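Long-range contact in putative phosphoglycolate phosphatase (Lactobacillus delbrueckii, PDB 2HI0), which probably hydrolyses 2-phosphoglycolate to glycolate and phosphate, as a phosphatase of the haloacid dehalogenase (HAD) superfamily: residues 18-23 with 106-111. Sequence-based numbering, arbitrary orientation.
Unlike the reference sequence in segment 106-111: Gly-110 (reference Cys).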
ATOM      1  N   THR A  18       5.692  -7.754  -0.501  1.00  9.54           N
ATOM      2  CA  THR A  18       6.721  -6.852  -1.070  1.00 10.83           C
ATOM      3  C   THR A  18       7.835  -6.438  -0.121  1.00 10.71           C
ATOM      4  O   THR A  18       8.779  -5.751  -0.543  1.00 10.42           O
ATOM      5  CB  THR A  18       6.034  -5.538  -1.560  1.00 12.62           C
ATOM      6  OG1 THR A  18       5.278  -5.002  -0.507  1.00 14.07           O
ATOM      7  CG2 THR A  18       5.093  -5.763  -2.764  1.00 11.55           C
ATOM      8  N   SER A  19       7.699  -6.768   1.185  1.00  8.94           N
ATOM      9  CA  SER A  19       8.605  -6.149   2.162  1.00 11.72           C
ATOM     10  C   SER A  19      10.063  -6.515   1.963  1.00 10.54           C
ATOM     11  O   SER A  19      10.918  -5.690   2.151  1.00 13.38           O
ATOM     12  CB  SER A  19       8.156  -6.499   3.569  1.00 11.43           C
ATOM     13  OG  SER A  19       7.975  -7.881   3.753  1.00 14.00           O
ATOM     14  N   ALA A  20      10.344  -7.736   1.519  1.00 10.86           N
ATOM     15  CA  ALA A  20      11.756  -8.096   1.293  1.00 13.03           C
ATOM     16  C   ALA A  20      12.410  -7.262   0.206  1.00 11.22           C
ATOM     17  O   ALA A  20      13.519  -6.746   0.399  1.00 11.93           O
ATOM     18  CB  ALA A  20      11.925  -9.588   0.964  1.00 13.44           C
ATOM     19  N   ASP A  21      11.745  -7.113  -0.947  1.00 12.69           N
ATOM     20  CA  ASP A  21      12.315  -6.374  -2.083  1.00 11.78           C
ATOM     21  C   ASP A  21      12.394  -4.891  -1.733  1.00 11.90           C
ATOM     22  O   ASP A  21      13.337  -4.183  -2.118  1.00 11.80           O
ATOM     23  CB  ASP A  21      11.494  -6.591  -3.369  1.00 14.90           C
ATOM     24  CG  ASP A  21      11.743  -7.961  -4.029  1.00 15.33           C
ATOM     25  OD1 ASP A  21      12.738  -8.659  -3.723  1.00 14.11           O
ATOM     26  OD2 ASP A  21      10.935  -8.374  -4.900  1.00 13.49           O
ATOM     27  N   LEU A  22      11.409  -4.399  -0.978  1.00  9.35           N
ATOM     28  CA  LEU A  22      11.472  -2.992  -0.534  1.00 10.22           C
ATOM     29  C   LEU A  22      12.704  -2.712   0.368  1.00  8.27           C
ATOM     30  O   LEU A  22      13.384  -1.677   0.269  1.00 10.86           O
ATOM     31  CB  LEU A  22      10.173  -2.582   0.206  1.00 12.33           C
ATOM     32  CG  LEU A  22       8.940  -2.346  -0.646  1.00 11.89           C
ATOM     33  CD1 LEU A  22       7.731  -2.260   0.302  1.00 10.62           C
ATOM     34  CD2 LEU A  22       8.986  -1.119  -1.534  1.00 11.59           C
ATOM     35  N   THR A  23      12.960  -3.684   1.248  1.00 10.26           N
ATOM     36  CA  THR A  23      14.062  -3.636   2.213  1.00 11.44           C
ATOM     37  C   THR A  23      15.388  -3.621   1.470  1.00 11.80           C
ATOM     38  O   THR A  23      16.232  -2.794   1.718  1.00 11.59           O
ATOM     39  CB  THR A  23      13.944  -4.830   3.199  1.00 10.08           C
ATOM     40  OG1 THR A  23      12.731  -4.692   3.954  1.00 10.51           O
ATOM     41  CG2 THR A  23      15.101  -4.860   4.184  1.00 12.50           C
ATOM     42  N   GLN A 106      10.633  -7.595  -8.371  1.00 16.14           N
ATOM     43  CA  GLN A 106      10.049  -8.915  -8.585  1.00 17.37           C
ATOM     44  C   GLN A 106      11.068 -10.024  -8.372  1.00 18.06           C
ATOM     45  O   GLN A 106      11.168 -10.957  -9.149  1.00 22.78           O
ATOM     46  CB  GLN A 106       9.438  -8.969  -9.976  1.00 21.16           C
ATOM     47  CG  GLN A 106       8.294  -9.937 -10.078  1.00 30.45           C
ATOM     48  CD  GLN A 106       7.980 -10.267 -11.535  1.00 43.25           C
ATOM     49  OE1 GLN A 106       8.032  -9.383 -12.411  1.00 51.24           O
ATOM     50  NE2 GLN A 106       7.678 -11.538 -11.803  1.00 44.43           N
ATOM     51  N   ILE A 107      11.839  -9.917  -7.318  1.00 14.28           N
ATOM     52  CA  ILE A 107      12.868 -10.904  -6.999  1.00 15.17           C
ATOM     53  C   ILE A 107      12.246 -11.821  -5.921  1.00 16.53           C
ATOM     54  O   ILE A 107      11.905 -12.972  -6.222  1.00 21.08           O
ATOM     55  CB  ILE A 107      14.197 -10.228  -6.529  1.00 14.95           C
ATOM     56  CG1 ILE A 107      14.762  -9.290  -7.604  1.00 20.99           C
ATOM     57  CG2 ILE A 107      15.273 -11.275  -6.107  1.00 17.73           C
ATOM     58  CD1 ILE A 107      15.981  -8.524  -7.170  1.00 22.93           C
ATOM     59  N   LYS A 108      12.053 -11.324  -4.703  1.00 13.71           N
ATOM     60  CA  LYS A 108      11.358 -12.081  -3.658  1.00 16.63           C
ATOM     61  C   LYS A 108       9.813 -11.867  -3.681  1.00 15.71           C
ATOM     62  O   LYS A 108       9.059 -12.597  -3.017  1.00 15.38           O
ATOM     63  CB  LYS A 108      11.888 -11.652  -2.289  1.00 17.42           C
ATOM     64  CG  LYS A 108      13.375 -11.884  -2.083  1.00 22.55           C
ATOM     65  CD  LYS A 108      13.774 -13.308  -2.375  1.00 30.58           C
ATOM     66  CE  LYS A 108      15.151 -13.644  -1.776  1.00 35.54           C
ATOM     67  NZ  LYS A 108      15.016 -14.141  -0.367  1.00 41.87           N
ATOM     68  N   THR A 109       9.347 -10.889  -4.453  1.00 12.62           N
ATOM     69  CA  THR A 109       7.938 -10.501  -4.406  1.00 11.54           C
ATOM     70  C   THR A 109       7.042 -11.482  -5.164  1.00 10.90           C
ATOM     71  O   THR A 109       7.273 -11.778  -6.308  1.00 10.55           O
ATOM     72  CB  THR A 109       7.701  -9.047  -4.896  1.00 10.22           C
ATOM     73  OG1 THR A 109       8.455  -8.132  -4.089  1.00 14.76           O
ATOM     74  CG2 THR A 109       6.207  -8.711  -4.828  1.00  6.98           C
ATOM     75  N   GLY A 110       5.987 -11.930  -4.485  1.00  8.54           N
ATOM     76  CA  GLY A 110       4.906 -12.716  -5.080  1.00  9.55           C
ATOM     77  C   GLY A 110       3.591 -12.442  -4.372  1.00  8.61           C
ATOM     78  O   GLY A 110       3.540 -11.728  -3.374  1.00 10.47           O
ATOM     79  N   PRO A 111       2.514 -13.072  -4.854  1.00 11.61           N
ATOM     80  CA  PRO A 111       1.209 -12.926  -4.207  1.00 10.98           C
ATOM     81  C   PRO A 111       1.255 -13.626  -2.852  1.00 11.10           C
ATOM     82  O   PRO A 111       1.979 -14.593  -2.685  1.00 12.39           O
ATOM     83  CB  PRO A 111       0.261 -13.653  -5.171  1.00 10.61           C
ATOM     84  CG  PRO A 111       1.142 -14.639  -5.881  1.00 15.84           C
ATOM     85  CD  PRO A 111       2.484 -13.992  -6.003  1.00 12.20           C
TER
HETATM   86  O   HOH W   1       9.523  -8.960  -1.562  1.00 10.88           O
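At the junction between the HAD core and its helical cap, the carboxylate of Asp-21, on the first turn of helix 19-32, is held by loop residues 107-109 as the chain returns from the cap. Lys-108 N gives Asp-21 OD1 a nearly straight bond (2.9 Å, 166°) on the syn side, close to the carboxylate plane. Asp-21 OD2 is gripped from both faces of that plane, by Ile-107 N at 3.0 Å and by the hydroxyl Thr-109 OG1 at 2.6 Å; Thr-109 N adds a weak bond. A chi1 of -59° sets Thr-109 OG1 beside its own backbone N, where it donates to OD2 and accepts from a water that takes the N-H of Asp-21. Alongside, Ala-20 CB meets Lys-108 CB at 3.9 Å, and Thr-18 CG2 meets Thr-109 CG2 at 3.8 Å. Replacing Asp-21 by alanine removes the carboxylate, and the amides of Ile-107 and Lys-108 and the Thr-109 hydroxyl would probably lose the group that gathers them, letting the turn shift. Thr-18 OG1 is hydrogen-bonded to Asp-12, a sodium ligand, and Gly-110 is backbone hydrogen-bonded to Asp-17, a short antiparallel pairing of the two core-cap connections characteristic of C1-capped HAD phosphatases.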